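PDB 6A02: YfdX protein from Salmonella enterica I, which has no established biochemical activity but is linked to the bacterial response to antibiotic stress and to virulence in Salmonella Typhi. Local coordinates for residues I81-T86 and V127-E132; I101-Q106 and L120-V125. One frame throughout, in Å; residues are numbered along the deposited sequence. Where two conformers were deposited one is given.

Interaction 1 of 2, residues I81-T86 and V127-E132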
# COMPACT_ATOMS: atom_id res chain seq x y z
N ILE A 81 -16.18 -2.34 5.44
CA ILE A 81 -15.50 -2.83 6.63
C ILE A 81 -14.65 -1.79 7.33
O ILE A 81 -14.24 -2.03 8.48
CB ILE A 81 -14.69 -4.13 6.38
CG1 ILE A 81 -13.43 -3.84 5.56
CG2 ILE A 81 -15.55 -5.17 5.71
CD1 ILE A 81 -12.48 -5.03 5.48
N ASN A 82 -14.37 -0.65 6.70
CA ASN A 82 -13.61 0.40 7.37
C ASN A 82 -13.80 1.69 6.59
O ASN A 82 -14.07 1.67 5.39
CB ASN A 82 -12.12 0.05 7.47
CG ASN A 82 -11.37 0.99 8.39
OD1 ASN A 82 -11.64 1.04 9.57
ND2 ASN A 82 -10.44 1.76 7.83
N SER A 83 -13.63 2.81 7.29
CA SER A 83 -13.54 4.11 6.64
C SER A 83 -12.35 4.88 7.19
O SER A 83 -12.09 4.85 8.40
CB SER A 83 -14.78 4.97 6.86
OG SER A 83 -14.93 5.85 5.77
N SER A 84 -11.65 5.58 6.31
CA SER A 84 -10.58 6.48 6.72
C SER A 84 -10.66 7.77 5.91
O SER A 84 -11.43 7.88 4.95
CB SER A 84 -9.20 5.84 6.57
OG SER A 84 -8.88 5.68 5.20
N ILE A 85 -9.83 8.74 6.29
CA ILE A 85 -9.83 10.06 5.67
C ILE A 85 -8.48 10.32 5.01
O ILE A 85 -7.43 10.00 5.58
CB ILE A 85 -10.11 11.14 6.74
CG1 ILE A 85 -11.49 10.93 7.36
CG2 ILE A 85 -9.99 12.55 6.15
CD1 ILE A 85 -12.61 11.14 6.38
N THR A 86 -8.52 10.92 3.82
CA THR A 86 -7.36 11.57 3.23
C THR A 86 -7.64 13.05 3.07
O THR A 86 -8.65 13.45 2.48
CB THR A 86 -7.05 10.97 1.85
OG1 THR A 86 -6.70 9.60 2.02
CG2 THR A 86 -5.89 11.73 1.15
N VAL A 127 -11.27 16.89 1.38
CA VAL A 127 -11.44 15.68 2.18
C VAL A 127 -11.92 14.56 1.26
O VAL A 127 -12.88 14.74 0.51
CB VAL A 127 -12.44 15.88 3.34
CG1 VAL A 127 -12.64 14.58 4.10
CG2 VAL A 127 -11.92 16.96 4.28
N ILE A 128 -11.25 13.41 1.35
CA ILE A 128 -11.64 12.20 0.64
C ILE A 128 -11.88 11.12 1.68
O ILE A 128 -11.10 10.98 2.63
CB ILE A 128 -10.52 11.77 -0.33
CG1 ILE A 128 -10.44 12.73 -1.52
CG2 ILE A 128 -10.72 10.33 -0.80
CD1 ILE A 128 -11.55 12.56 -2.51
N GLU A 129 -12.97 10.37 1.53
CA GLU A 129 -13.26 9.26 2.41
C GLU A 129 -12.89 7.96 1.70
O GLU A 129 -13.35 7.71 0.58
CB GLU A 129 -14.73 9.25 2.82
CG GLU A 129 -15.04 8.15 3.78
CD GLU A 129 -16.51 8.04 4.13
OE1 GLU A 129 -17.36 8.30 3.25
OE2 GLU A 129 -16.80 7.68 5.28
N ASN A 130 -12.07 7.14 2.35
CA ASN A 130 -11.62 5.86 1.79
C ASN A 130 -12.39 4.75 2.47
O ASN A 130 -12.20 4.49 3.66
CB ASN A 130 -10.12 5.66 2.02
CG ASN A 130 -9.32 6.85 1.61
OD1 ASN A 130 -9.23 7.18 0.44
ND2 ASN A 130 -8.69 7.49 2.60
N GLN A 131 -13.25 4.08 1.71
CA GLN A 131 -14.08 3.01 2.25
C GLN A 131 -13.48 1.68 1.83
O GLN A 131 -13.42 1.37 0.63
CB GLN A 131 -15.51 3.14 1.75
CG GLN A 131 -16.23 4.40 2.26
CD GLN A 131 -17.68 4.44 1.86
OE1 GLN A 131 -18.20 3.51 1.24
NE2 GLN A 131 -18.36 5.53 2.22
N GLU A 132 -13.04 0.90 2.80
CA GLU A 132 -12.53 -0.44 2.56
C GLU A 132 -13.71 -1.38 2.44
O GLU A 132 -14.59 -1.39 3.31
CB GLU A 132 -11.63 -0.85 3.72
CG GLU A 132 -10.94 -2.17 3.51
CD GLU A 132 -10.08 -2.60 4.69
OE1 GLU A 132 -10.04 -1.88 5.71
OE2 GLU A 132 -9.45 -3.68 4.60
O HOH W 1 -10.50 2.56 4.95
O HOH W 2 -7.25 8.81 -0.77
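Ile81-Thr86 and Val127-Glu132 run antiparallel, their segment axes 156° apart and 4.6 Å at closest approach, with Asn82-Glu132, Ser84-Asn130 and Thr86-Ile128 as hydrogen-bonded pairs. At one end a classic beta bulge distorts the ladder: Ile81 and Asn82 both face Glu132, whose O takes a nearly straight bond from Ile81 N (2.8 Å) and a weak one from Asn82 N. The extended Glu132 chain lies across Ile81, its OE2 3.4 Å from Ile81 CD1.

On the same face, the Asn130 amide bridges Ser84 and Thr86. Asn130 ND2 donates to Ser84 OG at 3.2 Å and to Thr86 OG1 at 3.0 Å; both acceptors lie close to the amide plane, and the two bonds hold its rotation. Asn130 OD1 bonds Ser173 OG and accepts from a water shared with Thr86 OG1.

Over the other face, Glu129 stretches out with CG anti to its backbone N (chi1 -177°). In one of its two conformers, Ser83 OG donates to Glu129 OE2 at 2.7 Å from above the carboxylate plane; the bond is therefore less certain. Gln131 NE2 donates to Glu129 OE1 from well above that plane, and Leu12 N bonds OE2.

Strand 125-135 is central in the sheet, flanked by 77-89 and 170-175. Helix 19-36 covers Ile81 and Glu132 through Ala21, Met25 and Trp22, while Arg26 NH1 of the second subunit hydrogen-bonds Asn82 OD1 and its Phe33 packs on Ser83.

Interaction 2 of 2, residues I101-Q106 and L120-V125; sequences INKANQ and LKLAGV
Ile101 and Ala104, one helical turn apart, meet Leu120 and Ala123 in a small apolar contact that has no hydrogen bond across it. Backbones come close at the small Ala104, whose CA is 5.7 Å from Leu120 CA. Leu120 CD2 touches both Ala104 CB, at 3.6 Å, and Ile101 CD1, at 4.0 Å. With CG1 anti to the carbonyl carbon (chi1 -71°), Ile101 carries its CD1 methyl across to the other segment, where it also rests 3.7 Å from Ala123 CB. These four residues are buried.

The solvent side is looser. There Lys103 and Leu122, both exposed, make a single marginal contact, Lys103 NZ lying 3.9 Å from Leu122 CD1. The lysine chain is extended as far as CE, and a bend at its last torsion, chi4 -109°, sets NZ beside the methyl. A methyl cannot accept a hydrogen bond, and the contact is only a loose van der Waals one.

Just beyond Ala123 the helix is closed by a Schellman motif: Gly124 has positive phi (77°), Val125 N reaches back to Leu120 O at 2.8 Å and Gly124 N to Lys121 O at 2.9 Å, turning the chain into strand 125-135.

Helices 94-109 and 113-122 form a helical hairpin, with Ala119 extending the contact to Lys103 and Ala104. Tyr156 of the second subunit packs on Ile101, Leu120 and Val125, while Val125 also touches Val87 and Glu89 of strand 77-89.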
# COMPACT_ATOMS: atom_id res chain seq x y z
N ILE A 101 -8.55 27.02 10.04
CA ILE A 101 -8.54 25.76 10.77
C ILE A 101 -9.28 25.90 12.10
O ILE A 101 -10.00 24.99 12.52
CB ILE A 101 -7.10 25.25 10.95
CG1 ILE A 101 -6.54 24.76 9.61
CG2 ILE A 101 -7.05 24.14 11.97
CD1 ILE A 101 -7.36 23.65 8.97
N ASN A 102 -9.14 27.05 12.76
CA ASN A 102 -9.85 27.27 14.01
C ASN A 102 -11.36 27.16 13.82
O ASN A 102 -12.06 26.63 14.69
CB ASN A 102 -9.47 28.63 14.60
CG ASN A 102 -10.27 28.95 15.85
OD1 ASN A 102 -10.07 28.35 16.90
ND2 ASN A 102 -11.19 29.90 15.72
N LYS A 103 -11.87 27.65 12.69
CA LYS A 103 -13.31 27.53 12.45
C LYS A 103 -13.69 26.08 12.12
O LYS A 103 -14.77 25.61 12.50
CB LYS A 103 -13.73 28.49 11.33
CG LYS A 103 -15.10 28.20 10.77
CD LYS A 103 -15.38 29.05 9.54
CE LYS A 103 -16.81 28.88 9.11
NZ LYS A 103 -16.86 28.09 7.85
N ALA A 104 -12.81 25.35 11.42
CA ALA A 104 -13.08 23.94 11.18
C ALA A 104 -13.18 23.17 12.49
O ALA A 104 -14.03 22.28 12.63
CB ALA A 104 -11.99 23.35 10.28
N ASN A 105 -12.33 23.51 13.45
CA ASN A 105 -12.35 22.83 14.75
C ASN A 105 -13.67 23.05 15.47
O ASN A 105 -14.18 22.14 16.15
CB ASN A 105 -11.16 23.29 15.59
CG ASN A 105 -9.86 22.66 15.14
OD1 ASN A 105 -9.87 21.56 14.58
ND2 ASN A 105 -8.74 23.32 15.40
N GLN A 106 -14.27 24.23 15.33
CA GLN A 106 -15.56 24.50 15.96
C GLN A 106 -16.66 23.61 15.39
O GLN A 106 -17.49 23.08 16.13
CB GLN A 106 -15.92 25.98 15.80
CG GLN A 106 -17.29 26.35 16.33
CD GLN A 106 -17.38 26.25 17.84
OE1 GLN A 106 -16.38 26.41 18.55
NE2 GLN A 106 -18.58 25.99 18.35
N LEU A 120 -13.19 23.38 6.13
CA LEU A 120 -11.90 22.89 5.66
C LEU A 120 -11.60 23.38 4.25
O LEU A 120 -10.44 23.68 3.93
CB LEU A 120 -11.83 21.37 5.76
CG LEU A 120 -11.67 20.86 7.20
CD1 LEU A 120 -11.77 19.35 7.25
CD2 LEU A 120 -10.36 21.33 7.81
N LYS A 121 -12.63 23.47 3.40
CA LYS A 121 -12.43 24.02 2.06
C LYS A 121 -11.91 25.45 2.13
O LYS A 121 -11.01 25.83 1.37
CB LYS A 121 -13.74 23.97 1.27
CG LYS A 121 -14.14 22.60 0.77
CD LYS A 121 -15.39 22.69 -0.09
CE LYS A 121 -15.95 21.32 -0.43
NZ LYS A 121 -17.20 21.43 -1.23
N LEU A 122 -12.44 26.26 3.05
CA LEU A 122 -11.92 27.61 3.22
C LEU A 122 -10.48 27.61 3.70
O LEU A 122 -9.75 28.57 3.45
CB LEU A 122 -12.80 28.40 4.19
CG LEU A 122 -14.23 28.68 3.72
CD1 LEU A 122 -14.95 29.55 4.75
CD2 LEU A 122 -14.25 29.34 2.35
N ALA A 123 -10.05 26.54 4.38
CA ALA A 123 -8.66 26.38 4.79
C ALA A 123 -7.79 25.79 3.69
O ALA A 123 -6.62 25.51 3.95
CB ALA A 123 -8.58 25.50 6.03
N GLY A 124 -8.34 25.60 2.50
CA GLY A 124 -7.60 24.98 1.41
C GLY A 124 -7.47 23.48 1.50
O GLY A 124 -6.57 22.91 0.87
N VAL A 125 -8.33 22.82 2.27
CA VAL A 125 -8.21 21.40 2.55
C VAL A 125 -9.39 20.68 1.90
O VAL A 125 -10.55 20.98 2.21
CB VAL A 125 -8.17 21.13 4.06
CG1 VAL A 125 -7.97 19.65 4.34
CG2 VAL A 125 -7.07 21.96 4.73

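How the interactions relate
Interaction 2 falls within the chain between the two strands of interaction 1: strand 77-89 leads to helix 94-109, and helix 113-122 returns through Gly124 to strand 125-135. The helical hairpin therefore links adjacent ends of the strand pair. The centres of the two interactions are about 19 Å apart, yet they touch directly where Val127 CG2 lies 3.8 Å from Leu120 CD1, joining sheet to helices. Both contacts also face the second subunit, interaction 1 through Arg26 and Phe33, interaction 2 through Tyr156. A bound sodium ion lies about 4 Å from the Ser84 side chain. The Leu120 side chain is about 12 Å from a bound sodium, too far to belong to an ion site.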